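Long-range contacts in plu4264 (Photorhabdus luminescens subsp. laumondii, PDB 4MV2), which is a metal-binding protein of the cupin superfamily that holds a nickel ion, its biological role being unknown: residues H52-L57 with W106-S111; G35-I40 with F102-W107; S47-H52 with D87-V92. One frame throughout, in Å; residues are numbered along the deposited sequence. Where two conformers were deposited one is given.

Interaction 1: H52-L57 with W106-S111. With NI (nickel (II) ion), chain C.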
loop_
_atom_site.group_PDB
_atom_site.type_symbol
_atom_site.label_atom_id
_atom_site.label_comp_id
_atom_site.label_asym_id
_atom_site.label_seq_id
_atom_site.Cartn_x
_atom_site.Cartn_y
_atom_site.Cartn_z
ATOM N N HIS A 52 -17.939 7.558 -1.014
ATOM C CA HIS A 52 -17.990 7.336 0.427
ATOM C C HIS A 52 -17.296 8.436 1.218
ATOM O O HIS A 52 -16.424 9.137 0.699
ATOM C CB HIS A 52 -17.370 5.982 0.781
ATOM C CG HIS A 52 -16.129 5.655 -0.003
ATOM N ND1 HIS A 52 -14.929 6.312 0.187
ATOM C CD2 HIS A 52 -15.904 4.738 -0.980
ATOM C CE1 HIS A 52 -14.021 5.820 -0.645
ATOM N NE2 HIS A 52 -14.588 4.859 -1.361
ATOM N N ASN A 53 -17.689 8.551 2.490
ATOM C CA ASN A 53 -17.067 9.443 3.471
ATOM C C ASN A 53 -15.614 9.075 3.759
ATOM O O ASN A 53 -14.827 9.941 4.124
ATOM C CB ASN A 53 -17.819 9.416 4.825
ATOM C CG ASN A 53 -19.244 9.941 4.757
ATOM O OD1 ASN A 53 -20.043 9.645 5.656
ATOM N ND2 ASN A 53 -19.572 10.730 3.729
ATOM N N GLU A 54 -15.257 7.797 3.648
ATOM C CA GLU A 54 -13.939 7.356 4.051
ATOM C C GLU A 54 -12.877 7.919 3.092
ATOM O O GLU A 54 -13.148 8.064 1.877
ATOM C CB GLU A 54 -13.829 5.815 3.990
ATOM C CG GLU A 54 -14.496 5.033 5.110
ATOM C CD GLU A 54 -15.947 4.730 4.858
ATOM O OE1 GLU A 54 -16.474 5.157 3.811
ATOM O OE2 GLU A 54 -16.562 4.062 5.724
ATOM N N TYR A 55 -11.703 8.250 3.633
ATOM C CA TYR A 55 -10.506 8.584 2.857
ATOM C C TYR A 55 -10.001 7.341 2.160
ATOM O O TYR A 55 -10.157 6.244 2.667
ATOM C CB TYR A 55 -9.386 9.075 3.776
ATOM C CG TYR A 55 -9.716 10.385 4.476
ATOM C CD1 TYR A 55 -10.393 10.413 5.679
ATOM C CD2 TYR A 55 -9.361 11.587 3.897
ATOM C CE1 TYR A 55 -10.720 11.637 6.283
ATOM C CE2 TYR A 55 -9.656 12.792 4.469
ATOM C CZ TYR A 55 -10.333 12.818 5.677
ATOM O OH TYR A 55 -10.646 14.033 6.262
ATOM N N GLU A 56 -9.396 7.523 0.996
ATOM C CA GLU A 56 -8.889 6.396 0.216
ATOM C C GLU A 56 -7.747 6.863 -0.674
ATOM O O GLU A 56 -7.755 7.982 -1.180
ATOM C CB GLU A 56 -10.030 5.786 -0.605
ATOM C CG GLU A 56 -9.653 4.458 -1.304
ATOM C CD GLU A 56 -10.828 3.748 -1.913
ATOM O OE1 GLU A 56 -11.910 4.360 -2.039
ATOM O OE2 GLU A 56 -10.660 2.585 -2.299
ATOM N N LEU A 57 -6.736 5.984 -0.782
ATOM C CA LEU A 57 -5.480 6.101 -1.577
ATOM C C LEU A 57 -5.376 4.876 -2.506
ATOM O O LEU A 57 -5.575 3.768 -2.039
ATOM C CB LEU A 57 -4.217 6.076 -0.646
ATOM C CG LEU A 57 -2.843 6.133 -1.327
ATOM C CD1 LEU A 57 -2.729 7.566 -1.925
ATOM C CD2 LEU A 57 -1.788 5.850 -0.304
ATOM N N TRP A 106 -7.806 2.568 2.772
ATOM C CA TRP A 106 -8.893 3.470 3.168
ATOM C C TRP A 106 -8.903 3.628 4.681
ATOM O O TRP A 106 -8.461 2.749 5.411
ATOM C CB TRP A 106 -10.236 2.971 2.629
ATOM C CG TRP A 106 -10.722 1.681 3.180
ATOM C CD1 TRP A 106 -11.505 1.512 4.272
ATOM C CD2 TRP A 106 -10.509 0.373 2.640
ATOM N NE1 TRP A 106 -11.770 0.202 4.469
ATOM C CE2 TRP A 106 -11.192 -0.526 3.468
ATOM C CE3 TRP A 106 -9.822 -0.121 1.532
ATOM C CZ2 TRP A 106 -11.199 -1.888 3.242
ATOM C CZ3 TRP A 106 -9.829 -1.471 1.314
ATOM C CH2 TRP A 106 -10.514 -2.343 2.169
ATOM N N TRP A 107 -9.398 4.765 5.143
ATOM C CA TRP A 107 -9.342 5.090 6.573
ATOM C C TRP A 107 -10.322 6.195 6.873
ATOM O O TRP A 107 -10.758 6.923 5.987
ATOM C CB TRP A 107 -7.917 5.487 7.031
ATOM C CG TRP A 107 -7.415 6.767 6.434
ATOM C CD1 TRP A 107 -7.428 8.006 7.019
ATOM C CD2 TRP A 107 -6.814 6.946 5.125
ATOM N NE1 TRP A 107 -6.892 8.927 6.180
ATOM C CE2 TRP A 107 -6.497 8.317 5.011
ATOM C CE3 TRP A 107 -6.543 6.094 4.037
ATOM C CZ2 TRP A 107 -5.933 8.863 3.852
ATOM C CZ3 TRP A 107 -5.959 6.644 2.899
ATOM C CH2 TRP A 107 -5.683 8.004 2.810
ATOM N N ASP A 108 -10.644 6.325 8.161
ATOM C CA ASP A 108 -11.512 7.390 8.632
ATOM C C ASP A 108 -11.323 7.541 10.115
ATOM O O ASP A 108 -10.479 6.923 10.729
ATOM C CB ASP A 108 -12.967 7.168 8.203
ATOM C CG ASP A 108 -13.627 5.936 8.809
ATOM O OD1 ASP A 108 -13.006 5.115 9.478
ATOM O OD2 ASP A 108 -14.863 5.815 8.602
ATOM N N LYS A 109 -12.109 8.438 10.688
ATOM C CA LYS A 109 -12.058 8.661 12.151
ATOM C C LYS A 109 -12.332 7.384 12.899
ATOM O O LYS A 109 -11.603 7.051 13.850
ATOM C CB LYS A 109 -13.083 9.714 12.547
ATOM C CG LYS A 109 -12.668 11.112 12.137
ATOM C CD LYS A 109 -13.756 12.155 12.426
ATOM C CE LYS A 109 -14.930 12.047 11.453
ATOM N NZ LYS A 109 -16.067 12.910 11.888
ATOM N N GLU A 110 -13.354 6.647 12.479
ATOM C CA GLU A 110 -13.709 5.389 13.139
ATOM C C GLU A 110 -12.542 4.394 13.126
ATOM O O GLU A 110 -12.198 3.804 14.142
ATOM C CB GLU A 110 -14.941 4.746 12.477
ATOM C CG GLU A 110 -15.321 3.363 13.038
ATOM C CD GLU A 110 -16.558 2.741 12.356
ATOM O OE1 GLU A 110 -16.541 2.504 11.127
ATOM O OE2 GLU A 110 -17.547 2.482 13.068
ATOM N N SER A 111 -11.940 4.176 11.964
ATOM C CA SER A 111 -10.899 3.160 11.861
ATOM C C SER A 111 -9.674 3.540 12.699
ATOM O O SER A 111 -9.028 2.693 13.281
ATOM C CB SER A 111 -10.538 2.887 10.398
ATOM O OG SER A 111 -9.899 3.983 9.764
HETATM NI NI NI C . -13.714 3.636 -2.892
HETATM O O HOH W 1 -12.654 2.331 -4.109
HETATM O O HOH W 2 -13.504 1.978 -1.500
#
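Glu54 and Asp108 open this contact: their side chains run side by side and point the same way, and Glu54 CG rests 3.6 Å from Asp108 OD2. The carboxylates are like charges, Glu54 OE2 lying 3.8 Å from Asp108 OD2, which would tend to raise the proton affinity of Glu54, since the helix N terminus should stabilise Asp108. Asp108 is the N-cap of helix 109-121. Its OD1 accepts from Ser111 N at 2.9 Å while Ser111 OG takes the N-H of Asp108, a capping box securing the first turn. Glu54 O accepts from His52 ND1 close to the plane of that imidazole, turning His52 NE2 to the nickel.

Tyr55 follows, as an antiparallel hydrogen-bonded pair with Trp107. Tyr55 N donates to Trp107 O at 2.9 Å, and Trp107 N returns a bond to Tyr55 O. On the same face of the sheet Tyr55 lays its CB over the indole, 3.2 Å from Trp107 CE2, a CH-pi contact with the five-membered ring. Trp107 can slide beneath because its CG stands between its own N and carbonyl carbon (chi1 66°). The two ring planes, 11° apart, are slid so far that they barely overlap. Phe115 and Phe34 of the second subunit meet the indole edge-to-face, and Asn31 O of that subunit accepts from NE1. The pairing joins strands 55-62 and 100-107 of the cupin beta-sandwich.

Glu56 is the non-hydrogen-bonded partner of Trp106, its side chain on the opposite face from Tyr55. With CG anti to the backbone N (chi1 -171°) and the chain extended, it carries OE1 to nickel at 2.1 Å. OE2 is held by water 1 and by Thr104 OG1. Leu57 CB lies at the indole edge, 4.0 Å from Trp107 CZ3.

Interaction 2: G35-I40 with F102-W107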
loop_
_atom_site.group_PDB
_atom_site.type_symbol
_atom_site.label_atom_id
_atom_site.label_comp_id
_atom_site.label_asym_id
_atom_site.label_seq_id
_atom_site.Cartn_x
_atom_site.Cartn_y
_atom_site.Cartn_z
ATOM N N GLY A 35 -7.865 0.129 6.411
ATOM C CA GLY A 35 -8.158 -1.096 5.716
ATOM C C GLY A 35 -7.425 -1.070 4.382
ATOM O O GLY A 35 -6.940 -0.043 3.937
ATOM N N GLY A 36 -7.357 -2.224 3.726
ATOM C CA GLY A 36 -6.670 -2.293 2.433
ATOM C C GLY A 36 -7.120 -3.455 1.592
ATOM O O GLY A 36 -7.727 -4.390 2.074
ATOM N N ALA A 37 -6.782 -3.384 0.315
ATOM C CA ALA A 37 -6.997 -4.517 -0.578
ATOM C C ALA A 37 -6.113 -4.422 -1.800
ATOM O O ALA A 37 -5.911 -3.360 -2.358
ATOM C CB ALA A 37 -8.428 -4.602 -1.013
ATOM N N TRP A 38 -5.623 -5.578 -2.218
ATOM C CA TRP A 38 -5.005 -5.716 -3.541
ATOM C C TRP A 38 -6.142 -5.975 -4.535
ATOM O O TRP A 38 -6.901 -6.934 -4.375
ATOM C CB TRP A 38 -4.025 -6.897 -3.579
ATOM C CG TRP A 38 -3.198 -6.997 -4.837
ATOM C CD1 TRP A 38 -3.649 -7.197 -6.129
ATOM C CD2 TRP A 38 -1.781 -6.913 -4.924
ATOM N NE1 TRP A 38 -2.586 -7.250 -6.984
ATOM C CE2 TRP A 38 -1.433 -7.061 -6.277
ATOM C CE3 TRP A 38 -0.771 -6.720 -3.980
ATOM C CZ2 TRP A 38 -0.120 -7.049 -6.708
ATOM C CZ3 TRP A 38 0.522 -6.690 -4.391
ATOM C CH2 TRP A 38 0.854 -6.866 -5.751
ATOM N N CYS A 39 -6.218 -5.160 -5.585
ATOM C CA CYS A 39 -7.314 -5.217 -6.542
ATOM C C CYS A 39 -6.789 -5.400 -7.955
ATOM O O CYS A 39 -5.776 -4.823 -8.345
ATOM C CB CYS A 39 -8.070 -3.897 -6.502
ATOM S SG CYS A 39 -8.843 -3.542 -4.900
ATOM N N ILE A 40 -7.524 -6.194 -8.709
ATOM C CA ILE A 40 -7.242 -6.416 -10.122
ATOM C C ILE A 40 -8.482 -6.144 -10.921
ATOM O O ILE A 40 -9.553 -6.729 -10.690
ATOM C CB ILE A 40 -6.755 -7.851 -10.448
ATOM C CG1 ILE A 40 -5.546 -8.242 -9.616
ATOM C CG2 ILE A 40 -6.431 -7.916 -11.949
ATOM C CD1 ILE A 40 -5.155 -9.712 -9.783
ATOM N N PHE A 102 -3.804 -2.646 -8.548
ATOM C CA PHE A 102 -3.551 -1.518 -7.642
ATOM C C PHE A 102 -3.858 -1.964 -6.230
ATOM O O PHE A 102 -4.620 -2.908 -6.028
ATOM C CB PHE A 102 -4.386 -0.274 -8.050
ATOM C CG PHE A 102 -5.869 -0.419 -7.895
ATOM C CD1 PHE A 102 -6.635 -1.034 -8.861
ATOM C CD2 PHE A 102 -6.520 0.164 -6.814
ATOM C CE1 PHE A 102 -8.003 -1.112 -8.726
ATOM C CE2 PHE A 102 -7.859 0.064 -6.691
ATOM C CZ PHE A 102 -8.600 -0.567 -7.661
ATOM N N TYR A 103 -3.278 -1.274 -5.251
ATOM C CA TYR A 103 -3.587 -1.476 -3.851
ATOM C C TYR A 103 -4.371 -0.274 -3.386
ATOM O O TYR A 103 -4.002 0.844 -3.662
ATOM C CB TYR A 103 -2.292 -1.676 -3.007
ATOM C CG TYR A 103 -2.560 -2.510 -1.781
ATOM C CD1 TYR A 103 -2.450 -3.872 -1.820
ATOM C CD2 TYR A 103 -3.012 -1.942 -0.590
ATOM C CE1 TYR A 103 -2.783 -4.693 -0.726
ATOM C CE2 TYR A 103 -3.344 -2.720 0.494
ATOM C CZ TYR A 103 -3.267 -4.095 0.417
ATOM O OH TYR A 103 -3.639 -4.826 1.505
ATOM N N THR A 104 -5.466 -0.515 -2.689
ATOM C CA THR A 104 -6.226 0.574 -2.076
ATOM C C THR A 104 -6.073 0.492 -0.563
ATOM O O THR A 104 -6.064 -0.571 0.022
ATOM C CB THR A 104 -7.693 0.599 -2.467
ATOM O OG1 THR A 104 -8.286 1.657 -1.751
ATOM C CG2 THR A 104 -8.415 -0.695 -2.195
ATOM N N ILE A 105 -5.904 1.657 0.037
ATOM C CA ILE A 105 -5.883 1.843 1.474
ATOM C C ILE A 105 -6.947 2.877 1.806
ATOM O O ILE A 105 -6.971 3.935 1.226
ATOM C CB ILE A 105 -4.494 2.306 1.973
ATOM C CG1 ILE A 105 -3.438 1.251 1.632
ATOM C CG2 ILE A 105 -4.541 2.603 3.468
ATOM C CD1 ILE A 105 -2.033 1.673 1.944
ATOM N N TRP A 106 -7.806 2.568 2.772
ATOM C CA TRP A 106 -8.893 3.470 3.168
ATOM C C TRP A 106 -8.903 3.628 4.681
ATOM O O TRP A 106 -8.461 2.749 5.411
ATOM C CB TRP A 106 -10.236 2.971 2.629
ATOM C CG TRP A 106 -10.722 1.681 3.180
ATOM C CD1 TRP A 106 -11.505 1.512 4.272
ATOM C CD2 TRP A 106 -10.509 0.373 2.640
ATOM N NE1 TRP A 106 -11.770 0.202 4.469
ATOM C CE2 TRP A 106 -11.192 -0.526 3.468
ATOM C CE3 TRP A 106 -9.822 -0.121 1.532
ATOM C CZ2 TRP A 106 -11.199 -1.888 3.242
ATOM C CZ3 TRP A 106 -9.829 -1.471 1.314
ATOM C CH2 TRP A 106 -10.514 -2.343 2.169
ATOM N N TRP A 107 -9.398 4.765 5.143
ATOM C CA TRP A 107 -9.342 5.090 6.573
ATOM C C TRP A 107 -10.322 6.195 6.873
ATOM O O TRP A 107 -10.758 6.923 5.987
ATOM C CB TRP A 107 -7.917 5.487 7.031
ATOM C CG TRP A 107 -7.415 6.767 6.434
ATOM C CD1 TRP A 107 -7.428 8.006 7.019
ATOM C CD2 TRP A 107 -6.814 6.946 5.125
ATOM N NE1 TRP A 107 -6.892 8.927 6.180
ATOM C CE2 TRP A 107 -6.497 8.317 5.011
ATOM C CE3 TRP A 107 -6.543 6.094 4.037
ATOM C CZ2 TRP A 107 -5.933 8.863 3.852
ATOM C CZ3 TRP A 107 -5.959 6.644 2.899
ATOM C CH2 TRP A 107 -5.683 8.004 2.810
#
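Gly35 to Cys39 run antiparallel to Phe102 to Trp106, the strand axes 4.7 Å apart at 167°, and six backbone hydrogen bonds join them. They come in three reciprocal pairs, Gly35 with Trp106, Ala37 with Thr104 and Cys39 with Phe102. Cys39 N to Phe102 O, at 2.8 Å, is the shortest of the six. At the non-hydrogen-bonded pairs between them, Gly36 with Ile105 and Trp38 with Tyr103, CA-H...O contacts fill in, such as Gly36 CA to Thr104 O at 3.0 Å.

The aromatic contacts are made largely with backbone. The indole of Trp106 lies flat over the two glycines: Gly35 C sits over the centre of its face, and Trp106 CZ3 comes 3.4 Å from Gly36 C. Both glycines present bare backbone to the ring, and Gly36 N also lies over that face. On the other face of the sheet Tyr103 covers the peptide of Ala37, whose O stands 3.4 Å above the ring centre. With CG anti to the backbone N (chi1 -152°), the phenol leans across the neighbouring strand, where Trp38 CB meets Tyr103 CE1 at 3.8 Å. Cys39 CB lies over one face of Phe102, 3.7 Å from the ring centroid, and SG approaches the same ring obliquely as a sulfur-aromatic contact.

Apolar contacts between small groups are fewer: Ala37 CB touches Thr104 CG2 and the Trp106 ring carbon CZ3. Through Glu56, Thr104 is a second-shell neighbour of the nickel site.

Both strands are interior to the larger sheet of the cupin fold. Strand 19-23 flanks 35-41, with Leu19 on Cys39 and Phe102, while strand 55-62 flanks 100-107. On the face of Tyr103 and Ile105 the second subunit packs against the sheet, its Ile105 meeting Ile105 here.

Interaction 3: S47-H52 with D87-V92. With NI (nickel (II) ion), chain C.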
loop_
_atom_site.group_PDB
_atom_site.type_symbol
_atom_site.label_atom_id
_atom_site.label_comp_id
_atom_site.label_asym_id
_atom_site.label_seq_id
_atom_site.Cartn_x
_atom_site.Cartn_y
_atom_site.Cartn_z
ATOM N N SER A 47 -14.478 -1.275 -13.069
ATOM C CA SER A 47 -14.994 -1.567 -11.710
ATOM C C SER A 47 -16.269 -0.795 -11.394
ATOM O O SER A 47 -16.686 0.060 -12.151
ATOM C CB SER A 47 -13.930 -1.315 -10.661
ATOM O OG SER A 47 -13.657 0.068 -10.549
ATOM N N PHE A 48 -16.877 -1.103 -10.245
ATOM C CA PHE A 48 -18.176 -0.557 -9.847
ATOM C C PHE A 48 -18.047 0.837 -9.270
ATOM O O PHE A 48 -17.297 1.058 -8.378
ATOM C CB PHE A 48 -18.792 -1.490 -8.793
ATOM C CG PHE A 48 -20.060 -0.991 -8.215
ATOM C CD1 PHE A 48 -21.254 -1.252 -8.848
ATOM C CD2 PHE A 48 -20.074 -0.274 -7.009
ATOM C CE1 PHE A 48 -22.463 -0.797 -8.297
ATOM C CE2 PHE A 48 -21.276 0.183 -6.457
ATOM C CZ PHE A 48 -22.459 -0.085 -7.105
ATOM N N ARG A 49 -18.818 1.776 -9.785
ATOM C CA ARG A 49 -18.677 3.179 -9.369
ATOM C C ARG A 49 -19.312 3.397 -8.002
ATOM O O ARG A 49 -20.462 2.967 -7.763
ATOM C CB ARG A 49 -19.289 4.083 -10.455
ATOM C CG ARG A 49 -19.173 5.584 -10.181
ATOM C CD ARG A 49 -19.619 6.377 -11.420
ATOM N NE ARG A 49 -19.658 7.847 -11.254
ATOM C CZ ARG A 49 -20.742 8.578 -10.932
ATOM N NH1 ARG A 49 -21.929 8.011 -10.711
ATOM N NH2 ARG A 49 -20.646 9.905 -10.829
ATOM N N HIS A 50 -18.564 4.001 -7.066
ATOM C CA HIS A 50 -19.188 4.345 -5.785
ATOM C C HIS A 50 -18.568 5.582 -5.206
ATOM O O HIS A 50 -17.606 6.145 -5.763
ATOM C CB HIS A 50 -19.065 3.170 -4.800
ATOM C CG HIS A 50 -17.696 2.957 -4.194
ATOM N ND1 HIS A 50 -17.498 2.075 -3.147
ATOM C CD2 HIS A 50 -16.483 3.509 -4.447
ATOM C CE1 HIS A 50 -16.219 2.064 -2.811
ATOM N NE2 HIS A 50 -15.579 2.928 -3.582
ATOM N N SER A 51 -19.075 5.973 -4.050
ATOM C CA SER A 51 -18.523 7.103 -3.314
ATOM C C SER A 51 -18.717 6.861 -1.832
ATOM O O SER A 51 -19.541 6.029 -1.432
ATOM C CB SER A 51 -19.221 8.408 -3.718
ATOM O OG SER A 51 -20.569 8.446 -3.276
ATOM N N HIS A 52 -17.939 7.558 -1.014
ATOM C CA HIS A 52 -17.990 7.336 0.427
ATOM C C HIS A 52 -17.296 8.436 1.218
ATOM O O HIS A 52 -16.424 9.137 0.699
ATOM C CB HIS A 52 -17.370 5.982 0.781
ATOM C CG HIS A 52 -16.129 5.655 -0.003
ATOM N ND1 HIS A 52 -14.929 6.312 0.187
ATOM C CD2 HIS A 52 -15.904 4.738 -0.980
ATOM C CE1 HIS A 52 -14.021 5.820 -0.645
ATOM N NE2 HIS A 52 -14.588 4.859 -1.361
ATOM N N ASP A 87 -16.193 11.571 -0.766
ATOM C CA ASP A 87 -17.504 11.589 -1.396
ATOM C C ASP A 87 -17.490 11.730 -2.902
ATOM O O ASP A 87 -18.520 11.942 -3.493
ATOM C CB ASP A 87 -18.363 12.719 -0.819
ATOM C CG ASP A 87 -18.619 12.561 0.664
ATOM O OD1 ASP A 87 -18.851 11.418 1.129
ATOM O OD2 ASP A 87 -18.595 13.593 1.364
ATOM N N SER A 88 -16.333 11.586 -3.527
ATOM C CA SER A 88 -16.295 11.610 -4.991
ATOM C C SER A 88 -16.715 10.248 -5.520
ATOM O O SER A 88 -16.398 9.226 -4.909
ATOM C CB SER A 88 -14.887 11.915 -5.477
ATOM O OG SER A 88 -13.965 10.867 -5.167
ATOM N N GLU A 89 -17.392 10.238 -6.664
ATOM C CA GLU A 89 -17.688 9.017 -7.389
ATOM C C GLU A 89 -16.456 8.575 -8.142
ATOM O O GLU A 89 -15.825 9.361 -8.842
ATOM C CB GLU A 89 -18.837 9.223 -8.366
ATOM C CG GLU A 89 -20.147 9.657 -7.712
ATOM C CD GLU A 89 -20.876 8.542 -6.933
ATOM O OE1 GLU A 89 -20.686 7.341 -7.259
ATOM O OE2 GLU A 89 -21.671 8.887 -6.011
ATOM N N HIS A 90 -16.110 7.311 -7.994
ATOM C CA HIS A 90 -14.895 6.814 -8.597
ATOM C C HIS A 90 -15.057 5.425 -9.050
ATOM O O HIS A 90 -15.764 4.639 -8.401
ATOM C CB HIS A 90 -13.681 6.897 -7.640
ATOM C CG HIS A 90 -13.911 6.337 -6.253
ATOM N ND1 HIS A 90 -14.667 6.992 -5.300
ATOM C CD2 HIS A 90 -13.424 5.222 -5.643
ATOM C CE1 HIS A 90 -14.671 6.286 -4.180
ATOM N NE2 HIS A 90 -13.914 5.215 -4.352
ATOM N N HIS A 91 -14.430 5.141 -10.187
ATOM C CA HIS A 91 -14.208 3.765 -10.649
ATOM C C HIS A 91 -12.978 3.683 -11.586
ATOM O O HIS A 91 -12.359 4.709 -11.940
ATOM C CB HIS A 91 -15.487 3.186 -11.298
ATOM C CG HIS A 91 -15.825 3.704 -12.666
ATOM N ND1 HIS A 91 -16.457 4.918 -12.886
ATOM C CD2 HIS A 91 -15.694 3.124 -13.882
ATOM C CE1 HIS A 91 -16.699 5.054 -14.175
ATOM N NE2 HIS A 91 -16.222 3.994 -14.806
ATOM N N VAL A 92 -12.639 2.455 -11.945
ATOM C CA VAL A 92 -11.434 2.142 -12.683
ATOM C C VAL A 92 -11.819 1.501 -14.007
ATOM O O VAL A 92 -12.650 0.603 -14.043
ATOM C CB VAL A 92 -10.558 1.185 -11.875
ATOM C CG1 VAL A 92 -9.239 0.925 -12.585
ATOM C CG2 VAL A 92 -10.283 1.774 -10.476
HETATM NI NI NI C . -13.714 3.636 -2.892
HETATM O O HOH W 3 -16.475 7.438 -11.522
HETATM O O HOH W 4 -20.551 9.603 -0.235
HETATM O O HOH W 5 -15.627 8.640 -2.259
HETATM O O HOH W 1 -12.654 2.331 -4.109
HETATM O O HOH W 2 -13.504 1.978 -1.500
#
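His50 and His90 bind the nickel ion through NE2, at 2.1 Å and 2.2 Å, together with His52 NE2. The edge of the His50 imidazole is turned toward the face of His90 in an offset edge-to-face pair, planes at 65°, whereas the His52 ring stands almost perpendicular to that of His90. Glu56 and waters 1 and 2 complete six ligands.

On the ring nitrogen of His90 not bound to nickel, ND1 donates to Ser88 O at 2.9 Å, with that oxygen close to the imidazole plane, which fixes the ring's rotation. The backbones of His50 and His90 form one antiparallel bridge, His90 N to His50 O being 2.9 Å.

Farther out, Ser51 OG donates to Glu89 OE2 at 3.0 Å, approaching from above the carboxylate plane. The extended Arg49 lays its guanidinium face on the same glutamate, NH2 3.1 Å from Glu89 CB, while Arg49 NH1 and Glu89 OE1 make only a long salt bridge. At the two ends, Asp87 N donates to His52 O, and Ser47 uses both N and OG to grip the backbone of Val92. Two histidines and a glutamate from one stretch plus a histidine from a later strand are the classic cupin metal site.

From the N terminus, strand 35-41 comes first and waits for strand 100-107, so interaction 2 closes the longest loop. Interaction 3 is nested inside it, pairing the loop after strand 45-46 with residues 87-92, which lead into strand 90-94 of the smaller sheet. Interaction 1 begins at His52, where interaction 3's first segment ends, and closes beyond it at 106-111; these two loops cross. Interactions 1 and 2 share Trp106 and Trp107 and use the two edges of strand 100-107, which lies between 35-41 and 55-62. Interactions 1 and 3 meet at nickel, which thus ties the two sheets, and also through Asn53 ND2 and Asp87 OD1. Phe102 against Val92 joins interactions 2 and 3.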